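Long-range contacts in putative glucosidase lplD, ALPHA-GALACTURONIDASE (Bacillus subtilis, PDB 3FEF), which hydrolyses alpha-1,4-linked galacturonate, such as alpha-1,4-di-galacturonate, as a glycosyl hydrolase family 4 enzyme that uses NAD+ and manganese: residues K7-I11 / L69-A75; M32-L38 / R60-V66. All coordinates share one frame; numbering follows the deposited sequence.

Contact 1 of 2, residues K7-I11 / L69-A75; sequences KIAYI and LKKALSA
Lys7 reaches from the strand to the C-terminal end of helix 69-73 and carries the polar half of this contact. Its NZ donates to Ala72 O at 3.0 Å, from well above the carbonyl plane (51° out of it), so no lone pair is met squarely. Ser74 O also lies beside Lys7 NZ, but their 2.5 Å separation is shorter than a normal hydrogen bond and its exact length is doubtful. CG stands anti to the backbone N (chi1 155°), and bends at chi2 and chi4 bring the ammonium group to the Ala72 carbonyl, while Lys7 CG passes Ala75 O at 3.6 Å. Ser74 is the first residue to leave helical geometry, and a positive charge at a helix C-terminus is likely to be favourable there.

Ala9 CB makes a close van der Waals approach, 3.2 Å, to Ala72 O, the carbonyl that also accepts from Lys7. With alanine on both sides, the CA atoms of Ala9 and Ala72 come within 5.2 Å, the closest of the CA pairs in register.

The apolar contacts join the two CB atoms of these alanines, and Leu73 CD2 to Ala9 CB at 4.1 Å. Ile11 and Leu69 cross at about a right angle, CD1 of Ile11 meeting CD2 of Leu69 at 3.7 Å; the same CD1 also touches Leu73. Leu73 also packs against Ala132 and Tyr136 of helix 112-136.

The segment axes approach to 8.0 Å at 150°, roughly antiparallel. Helix 69-73 lies in the connection from strand 61-66 to strand 78-81, packed on strand 6-11 of the parallel sheet of a Rossmann-type domain.

Contact 2 of 2, residues M32-L38 / R60-V66; sequences MSGTVAL and RWRYEAV
Trp61 lays one indole face on the backbone of Ser33 and Gly34, within the parallel pair formed by the two strands of the beta-alpha-beta unit 34-39, 43-53, 61-66 of the Rossmann-type sheet. Ser33 CA sits 4.0 Å from the centroid of the five-membered ring, over the face, a CH-pi contact; Gly34 CA makes an off-centre one with the six-membered ring. CG of Trp61 is anti to the carbonyl carbon (chi1 -67°), and the ring swings across to the neighbouring strand, where CZ2 also meets Met32 CB (a selenomethionine) at 3.7 Å. With an alanine in place of Trp61, the backbone of Ser33 and Gly34 would probably lose its cover and a gap would open beside Met32 and Leu26 of helix 18-28.

Val36 follows on the same face. Its side chain lies alongside that of Tyr63, pointing the same way, with CB 3.5 Å from Tyr63 CD2, whereas it crosses Trp61 at about a right angle, CG2 to CE3 at 3.8 Å.

The ladder beneath is regular from Gly34 O to Val66 N, and all five of its N-H...O angles exceed 160°. It frays at the start: Gly34 N to Arg60 O is weak at 3.4 Å. Beyond this, the bend at chi3 of Arg60 turns the guanidinium back toward Met32, whose O takes a weak bond from NH1, 3.3 Å away at an N-H...O angle of 134°.

How the contacts relate
Strand 34-39 lies between strands 6-11 and 61-66, so the two contacts share a sheet: contact 2 joins two of its strands, contact 1 sets a helix on a third, their centres about 10 Å apart. They meet directly: Tyr10 N and Ala37 O are 2.7 Å apart, a probable hydrogen bond, and Ile8 CD1 packs on Trp61 CZ3. Both are partly buried, but contact 2 buries 710 Å², against 332 Å² for contact 1. The chemistry follows: contact 2 pairs the outermost strand 61-66 with its inner neighbour 34-39 through backbone bonds and aromatic packing, whereas contact 1 relies on aliphatic side chains and one lysine. Strand 61-66 leads straight into helix 69-73, linking them in sequence too.

Contact 1 of 2, residues K7-I11 / L69-A75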
ATOM      1  N   LYS A   7      12.105  37.157  -5.517  1.00 29.84           N
ATOM      2  CA  LYS A   7      13.370  36.812  -6.147  1.00 31.10           C
ATOM      3  C   LYS A   7      13.329  35.460  -6.855  1.00 28.32           C
ATOM      4  O   LYS A   7      13.041  34.428  -6.251  1.00 26.61           O
ATOM      5  CB  LYS A   7      14.510  36.864  -5.132  1.00 29.55           C
ATOM      6  CG  LYS A   7      15.683  35.996  -5.505  1.00 32.92           C
ATOM      7  CD  LYS A   7      16.912  36.798  -5.865  1.00 33.73           C
ATOM      8  CE  LYS A   7      18.055  35.892  -6.293  1.00 35.15           C
ATOM      9  NZ  LYS A   7      18.987  35.499  -5.193  1.00 38.91           N
ATOM     10  N   ILE A   8      13.611  35.495  -8.148  1.00 27.76           N
ATOM     11  CA  ILE A   8      13.623  34.307  -8.971  1.00 27.19           C
ATOM     12  C   ILE A   8      15.061  33.960  -9.358  1.00 28.48           C
ATOM     13  O   ILE A   8      15.807  34.802  -9.867  1.00 30.80           O
ATOM     14  CB  ILE A   8      12.801  34.542 -10.237  1.00 27.04           C
ATOM     15  CG1 ILE A   8      11.335  34.822  -9.890  1.00 26.49           C
ATOM     16  CG2 ILE A   8      12.895  33.341 -11.178  1.00 26.32           C
ATOM     17  CD1 ILE A   8      10.503  35.307 -11.106  1.00 29.34           C
ATOM     18  N   ALA A   9      15.469  32.732  -9.080  1.00 26.89           N
ATOM     19  CA  ALA A   9      16.744  32.251  -9.566  1.00 26.92           C
ATOM     20  C   ALA A   9      16.455  31.499 -10.856  1.00 28.48           C
ATOM     21  O   ALA A   9      15.542  30.678 -10.917  1.00 30.14           O
ATOM     22  CB  ALA A   9      17.394  31.351  -8.556  1.00 25.19           C
ATOM     23  N   TYR A  10      17.211  31.796 -11.899  1.00 30.10           N
ATOM     24  CA  TYR A  10      16.996  31.128 -13.171  1.00 28.28           C
ATOM     25  C   TYR A  10      18.229  30.344 -13.588  1.00 28.14           C
ATOM     26  O   TYR A  10      19.232  30.940 -13.966  1.00 28.19           O
ATOM     27  CB  TYR A  10      16.664  32.133 -14.261  1.00 27.29           C
ATOM     28  CG  TYR A  10      15.991  31.458 -15.410  1.00 28.04           C
ATOM     29  CD1 TYR A  10      14.652  31.655 -15.651  1.00 29.44           C
ATOM     30  CD2 TYR A  10      16.675  30.553 -16.204  1.00 28.78           C
ATOM     31  CE1 TYR A  10      14.012  31.013 -16.682  1.00 30.38           C
ATOM     32  CE2 TYR A  10      16.045  29.907 -17.239  1.00 30.74           C
ATOM     33  CZ  TYR A  10      14.706  30.140 -17.465  1.00 29.16           C
ATOM     34  OH  TYR A  10      14.060  29.504 -18.486  1.00 32.19           O
ATOM     35  N   ILE A  11      18.140  29.014 -13.529  1.00 26.95           N
ATOM     36  CA  ILE A  11      19.228  28.136 -13.939  1.00 24.32           C
ATOM     37  C   ILE A  11      19.053  27.712 -15.398  1.00 27.23           C
ATOM     38  O   ILE A  11      18.089  27.032 -15.765  1.00 23.78           O
ATOM     39  CB  ILE A  11      19.321  26.904 -13.027  1.00 26.71           C
ATOM     40  CG1 ILE A  11      19.443  27.346 -11.575  1.00 23.73           C
ATOM     41  CG2 ILE A  11      20.496  26.031 -13.444  1.00 27.16           C
ATOM     42  CD1 ILE A  11      19.311  26.233 -10.576  1.00 27.91           C
ATOM     43  N   LEU A  69      25.995  29.373  -8.985  1.00 33.36           N
ATOM     44  CA  LEU A  69      24.735  28.851  -8.487  1.00 36.32           C
ATOM     45  C   LEU A  69      24.380  29.462  -7.140  1.00 37.77           C
ATOM     46  O   LEU A  69      23.243  29.908  -6.916  1.00 35.61           O
ATOM     47  CB  LEU A  69      24.838  27.337  -8.292  1.00 39.06           C
ATOM     48  CG  LEU A  69      24.367  26.315  -9.328  1.00 42.11           C
ATOM     49  CD1 LEU A  69      24.657  24.905  -8.820  1.00 39.80           C
ATOM     50  CD2 LEU A  69      22.870  26.483  -9.627  1.00 41.42           C
ATOM     51  N   LYS A  70      25.348  29.446  -6.230  1.00 35.03           N
ATOM     52  CA  LYS A  70      25.138  29.962  -4.889  1.00 37.28           C
ATOM     53  C   LYS A  70      24.579  31.380  -4.907  1.00 36.52           C
ATOM     54  O   LYS A  70      23.676  31.700  -4.159  1.00 38.99           O
ATOM     55  CB  LYS A  70      26.448  29.940  -4.099  1.00 38.63           C
ATOM     56  CG  LYS A  70      26.414  30.768  -2.825  1.00 39.71           C
ATOM     57  CD  LYS A  70      27.717  30.618  -2.062  1.00 43.38           C
ATOM     58  CE  LYS A  70      27.565  31.015  -0.600  1.00 44.57           C
ATOM     59  NZ  LYS A  70      28.884  30.885   0.094  1.00 48.39           N
ATOM     60  N   LYS A  71      25.129  32.231  -5.755  1.00 37.65           N
ATOM     61  CA  LYS A  71      24.669  33.606  -5.834  1.00 39.97           C
ATOM     62  C   LYS A  71      23.259  33.693  -6.426  1.00 37.96           C
ATOM     63  O   LYS A  71      22.439  34.465  -5.963  1.00 36.00           O
ATOM     64  CB  LYS A  71      25.648  34.430  -6.657  1.00 43.97           C
ATOM     65  CG  LYS A  71      26.179  35.677  -5.941  1.00 49.10           C
ATOM     66  CD  LYS A  71      27.614  35.996  -6.390  1.00 51.57           C
ATOM     67  CE  LYS A  71      27.824  35.623  -7.859  1.00 51.93           C
ATOM     68  NZ  LYS A  71      29.268  35.621  -8.265  1.00 53.94           N
ATOM     69  N   ALA A  72      22.984  32.890  -7.448  1.00 37.51           N
ATOM     70  CA  ALA A  72      21.638  32.813  -8.008  1.00 36.87           C
ATOM     71  C   ALA A  72      20.622  32.402  -6.942  1.00 33.97           C
ATOM     72  O   ALA A  72      19.564  33.011  -6.826  1.00 33.58           O
ATOM     73  CB  ALA A  72      21.596  31.846  -9.176  1.00 35.27           C
ATOM     74  N   LEU A  73      20.977  31.405  -6.138  1.00 34.32           N
ATOM     75  CA  LEU A  73      20.023  30.760  -5.241  1.00 35.19           C
ATOM     76  C   LEU A  73      19.769  31.532  -3.942  1.00 36.79           C
ATOM     77  O   LEU A  73      18.669  31.500  -3.398  1.00 35.68           O
ATOM     78  CB  LEU A  73      20.459  29.325  -4.933  1.00 33.15           C
ATOM     79  CG  LEU A  73      20.520  28.324  -6.107  1.00 32.95           C
ATOM     80  CD1 LEU A  73      21.053  26.998  -5.632  1.00 29.23           C
ATOM     81  CD2 LEU A  73      19.161  28.106  -6.787  1.00 30.66           C
ATOM     82  N   SER A  74      20.776  32.230  -3.441  1.00 36.04           N
ATOM     83  CA  SER A  74      20.647  32.811  -2.123  1.00 37.91           C
ATOM     84  C   SER A  74      19.418  33.714  -2.066  1.00 36.23           C
ATOM     85  O   SER A  74      19.229  34.571  -2.924  1.00 35.30           O
ATOM     86  CB  SER A  74      21.918  33.573  -1.728  1.00 39.68           C
ATOM     87  OG  SER A  74      21.921  34.859  -2.321  1.00 42.24           O
ATOM     88  N   ALA A  75      18.579  33.495  -1.058  1.00 33.56           N
ATOM     89  CA  ALA A  75      17.347  34.257  -0.877  1.00 32.33           C
ATOM     90  C   ALA A  75      16.318  34.079  -1.999  1.00 32.09           C
ATOM     91  O   ALA A  75      15.403  34.881  -2.126  1.00 35.24           O
ATOM     92  CB  ALA A  75      17.667  35.741  -0.681  1.00 32.79           C
TER

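Contact 2 of 2, residues M32-L38 / R60-V66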
HETATM    1  N   MSE A  32       3.075  41.416  -9.599  1.00 35.43           N
HETATM    2  CA  MSE A  32       4.347  41.135  -8.937  1.00 35.12           C
HETATM    3  C   MSE A  32       5.507  41.989  -9.412  1.00 33.46           C
HETATM    4  O   MSE A  32       5.481  42.546 -10.502  1.00 33.11           O
HETATM    5  CB  MSE A  32       4.752  39.676  -9.175  1.00 36.21           C
HETATM    6  CG  MSE A  32       3.818  38.621  -8.622  1.00 37.19           C
HETATM    7 SE   MSE A  32       4.403  36.839  -9.225  1.00 43.32          SE
HETATM    8  CE  MSE A  32       4.091  36.983 -11.138  1.00 37.95           C
ATOM      9  N   SER A  33       6.555  42.041  -8.602  1.00 32.57           N
ATOM     10  CA  SER A  33       7.804  42.625  -9.047  1.00 32.36           C
ATOM     11  C   SER A  33       8.940  42.166  -8.157  1.00 29.19           C
ATOM     12  O   SER A  33       8.712  41.748  -7.020  1.00 30.47           O
ATOM     13  CB  SER A  33       7.709  44.156  -9.053  1.00 34.90           C
ATOM     14  OG  SER A  33       7.959  44.662  -7.758  1.00 36.84           O
ATOM     15  N   GLY A  34      10.165  42.256  -8.666  1.00 29.28           N
ATOM     16  CA  GLY A  34      11.356  41.864  -7.915  1.00 27.79           C
ATOM     17  C   GLY A  34      12.529  41.660  -8.856  1.00 32.04           C
ATOM     18  O   GLY A  34      12.693  42.403  -9.826  1.00 30.59           O
ATOM     19  N   THR A  35      13.339  40.639  -8.594  1.00 32.16           N
ATOM     20  CA  THR A  35      14.563  40.427  -9.365  1.00 32.36           C
ATOM     21  C   THR A  35      14.718  38.996  -9.892  1.00 30.68           C
ATOM     22  O   THR A  35      14.282  38.026  -9.266  1.00 28.97           O
ATOM     23  CB  THR A  35      15.797  40.707  -8.502  1.00 33.17           C
ATOM     24  OG1 THR A  35      15.877  39.696  -7.500  1.00 38.11           O
ATOM     25  CG2 THR A  35      15.684  42.059  -7.803  1.00 35.99           C
ATOM     26  N   VAL A  36      15.385  38.882 -11.033  1.00 29.31           N
ATOM     27  CA  VAL A  36      15.707  37.602 -11.618  1.00 29.26           C
ATOM     28  C   VAL A  36      17.221  37.436 -11.694  1.00 30.02           C
ATOM     29  O   VAL A  36      17.887  38.140 -12.451  1.00 29.97           O
ATOM     30  CB  VAL A  36      15.118  37.493 -13.023  1.00 26.87           C
ATOM     31  CG1 VAL A  36      15.415  36.129 -13.622  1.00 25.28           C
ATOM     32  CG2 VAL A  36      13.603  37.748 -12.975  1.00 29.34           C
ATOM     33  N   ALA A  37      17.762  36.514 -10.902  1.00 29.45           N
ATOM     34  CA  ALA A  37      19.172  36.158 -11.015  1.00 30.11           C
ATOM     35  C   ALA A  37      19.335  35.115 -12.128  1.00 31.04           C
ATOM     36  O   ALA A  37      18.804  33.994 -12.022  1.00 30.58           O
ATOM     37  CB  ALA A  37      19.679  35.610  -9.703  1.00 27.68           C
ATOM     38  N   LEU A  38      20.053  35.488 -13.190  1.00 29.45           N
ATOM     39  CA  LEU A  38      20.300  34.592 -14.316  1.00 30.08           C
ATOM     40  C   LEU A  38      21.627  33.843 -14.162  1.00 32.26           C
ATOM     41  O   LEU A  38      22.697  34.451 -14.130  1.00 33.57           O
ATOM     42  CB  LEU A  38      20.309  35.380 -15.624  1.00 30.68           C
ATOM     43  CG  LEU A  38      19.053  36.158 -16.037  1.00 30.89           C
ATOM     44  CD1 LEU A  38      19.358  37.093 -17.192  1.00 30.17           C
ATOM     45  CD2 LEU A  38      17.923  35.219 -16.426  1.00 29.90           C
ATOM     46  N   ARG A  60       9.503  46.613 -14.006  1.00 49.31           N
ATOM     47  CA  ARG A  60       8.881  45.725 -13.047  1.00 47.13           C
ATOM     48  C   ARG A  60       9.911  44.726 -12.494  1.00 45.59           C
ATOM     49  O   ARG A  60       9.989  44.487 -11.282  1.00 44.15           O
ATOM     50  CB  ARG A  60       7.739  44.989 -13.756  1.00 51.22           C
ATOM     51  CG  ARG A  60       6.973  43.970 -12.918  1.00 53.38           C
ATOM     52  CD  ARG A  60       5.839  43.339 -13.741  1.00 54.52           C
ATOM     53  NE  ARG A  60       4.798  44.303 -14.102  1.00 55.72           N
ATOM     54  CZ  ARG A  60       4.350  45.264 -13.295  1.00 55.03           C
ATOM     55  NH1 ARG A  60       4.834  45.388 -12.068  1.00 54.49           N
ATOM     56  NH2 ARG A  60       3.403  46.091 -13.706  1.00 53.94           N
ATOM     57  N   TRP A  61      10.705  44.148 -13.387  1.00 40.31           N
ATOM     58  CA  TRP A  61      11.700  43.177 -12.982  1.00 38.03           C
ATOM     59  C   TRP A  61      13.133  43.571 -13.347  1.00 35.27           C
ATOM     60  O   TRP A  61      13.415  43.923 -14.473  1.00 35.62           O
ATOM     61  CB  TRP A  61      11.344  41.797 -13.542  1.00 36.16           C
ATOM     62  CG  TRP A  61      10.085  41.240 -12.923  1.00 32.91           C
ATOM     63  CD1 TRP A  61       8.795  41.501 -13.298  1.00 32.77           C
ATOM     64  CD2 TRP A  61      10.007  40.347 -11.810  1.00 32.91           C
ATOM     65  NE1 TRP A  61       7.920  40.819 -12.484  1.00 30.59           N
ATOM     66  CE2 TRP A  61       8.640  40.099 -11.567  1.00 32.45           C
ATOM     67  CE3 TRP A  61      10.963  39.719 -11.000  1.00 32.16           C
ATOM     68  CZ2 TRP A  61       8.207  39.253 -10.550  1.00 31.76           C
ATOM     69  CZ3 TRP A  61      10.536  38.884 -10.001  1.00 32.00           C
ATOM     70  CH2 TRP A  61       9.169  38.657  -9.779  1.00 32.76           C
ATOM     71  N   ARG A  62      14.032  43.498 -12.375  1.00 33.93           N
ATOM     72  CA  ARG A  62      15.437  43.758 -12.615  1.00 35.02           C
ATOM     73  C   ARG A  62      16.188  42.441 -12.810  1.00 34.33           C
ATOM     74  O   ARG A  62      16.126  41.538 -11.968  1.00 34.80           O
ATOM     75  CB  ARG A  62      16.040  44.570 -11.467  1.00 35.97           C
ATOM     76  CG  ARG A  62      17.577  44.572 -11.422  1.00 44.06           C
ATOM     77  CD  ARG A  62      18.100  45.973 -11.130  1.00 50.97           C
ATOM     78  NE  ARG A  62      18.931  46.055  -9.924  1.00 57.00           N
ATOM     79  CZ  ARG A  62      19.464  47.192  -9.460  1.00 60.24           C
ATOM     80  NH1 ARG A  62      19.250  48.343 -10.099  1.00 60.04           N
ATOM     81  NH2 ARG A  62      20.214  47.188  -8.355  1.00 59.58           N
ATOM     82  N   TYR A  63      16.883  42.336 -13.933  1.00 31.58           N
ATOM     83  CA  TYR A  63      17.629  41.143 -14.264  1.00 32.48           C
ATOM     84  C   TYR A  63      19.102  41.355 -13.984  1.00 33.42           C
ATOM     85  O   TYR A  63      19.619  42.433 -14.209  1.00 33.68           O
ATOM     86  CB  TYR A  63      17.438  40.819 -15.739  1.00 32.99           C
ATOM     87  CG  TYR A  63      16.038  40.376 -16.060  1.00 33.02           C
ATOM     88  CD1 TYR A  63      15.020  41.311 -16.266  1.00 32.86           C
ATOM     89  CD2 TYR A  63      15.720  39.022 -16.133  1.00 31.29           C
ATOM     90  CE1 TYR A  63      13.737  40.903 -16.559  1.00 32.59           C
ATOM     91  CE2 TYR A  63      14.430  38.609 -16.421  1.00 33.51           C
ATOM     92  CZ  TYR A  63      13.451  39.551 -16.630  1.00 32.66           C
ATOM     93  OH  TYR A  63      12.180  39.133 -16.920  1.00 37.16           O
ATOM     94  N   GLU A  64      19.761  40.318 -13.477  1.00 34.40           N
ATOM     95  CA  GLU A  64      21.196  40.338 -13.256  1.00 34.48           C
ATOM     96  C   GLU A  64      21.815  38.974 -13.616  1.00 32.60           C
ATOM     97  O   GLU A  64      21.476  37.952 -13.005  1.00 34.53           O
ATOM     98  CB  GLU A  64      21.490  40.692 -11.790  1.00 36.08           C
ATOM     99  CG  GLU A  64      22.941  41.083 -11.514  1.00 42.90           C
ATOM    100  CD  GLU A  64      23.386  40.833 -10.062  1.00 47.48           C
ATOM    101  OE1 GLU A  64      22.524  40.601  -9.175  1.00 47.54           O
ATOM    102  OE2 GLU A  64      24.618  40.859  -9.812  1.00 49.89           O
ATOM    103  N   ALA A  65      22.729  38.949 -14.588  1.00 31.14           N
ATOM    104  CA  ALA A  65      23.556  37.753 -14.830  1.00 30.27           C
ATOM    105  C   ALA A  65      24.559  37.540 -13.695  1.00 32.02           C
ATOM    106  O   ALA A  65      25.332  38.432 -13.381  1.00 31.61           O
ATOM    107  CB  ALA A  65      24.289  37.875 -16.142  1.00 29.40           C
ATOM    108  N   VAL A  66      24.544  36.362 -13.081  1.00 35.11           N
ATOM    109  CA  VAL A  66      25.450  36.058 -11.968  1.00 35.05           C
ATOM    110  C   VAL A  66      26.328  34.856 -12.309  1.00 37.41           C
ATOM    111  O   VAL A  66      25.975  34.037 -13.161  1.00 39.41           O
ATOM    112  CB  VAL A  66      24.683  35.773 -10.652  1.00 35.50           C
ATOM    113  CG1 VAL A  66      23.870  36.993 -10.220  1.00 33.92           C
ATOM    114  CG2 VAL A  66      23.794  34.551 -10.818  1.00 35.92           C
TER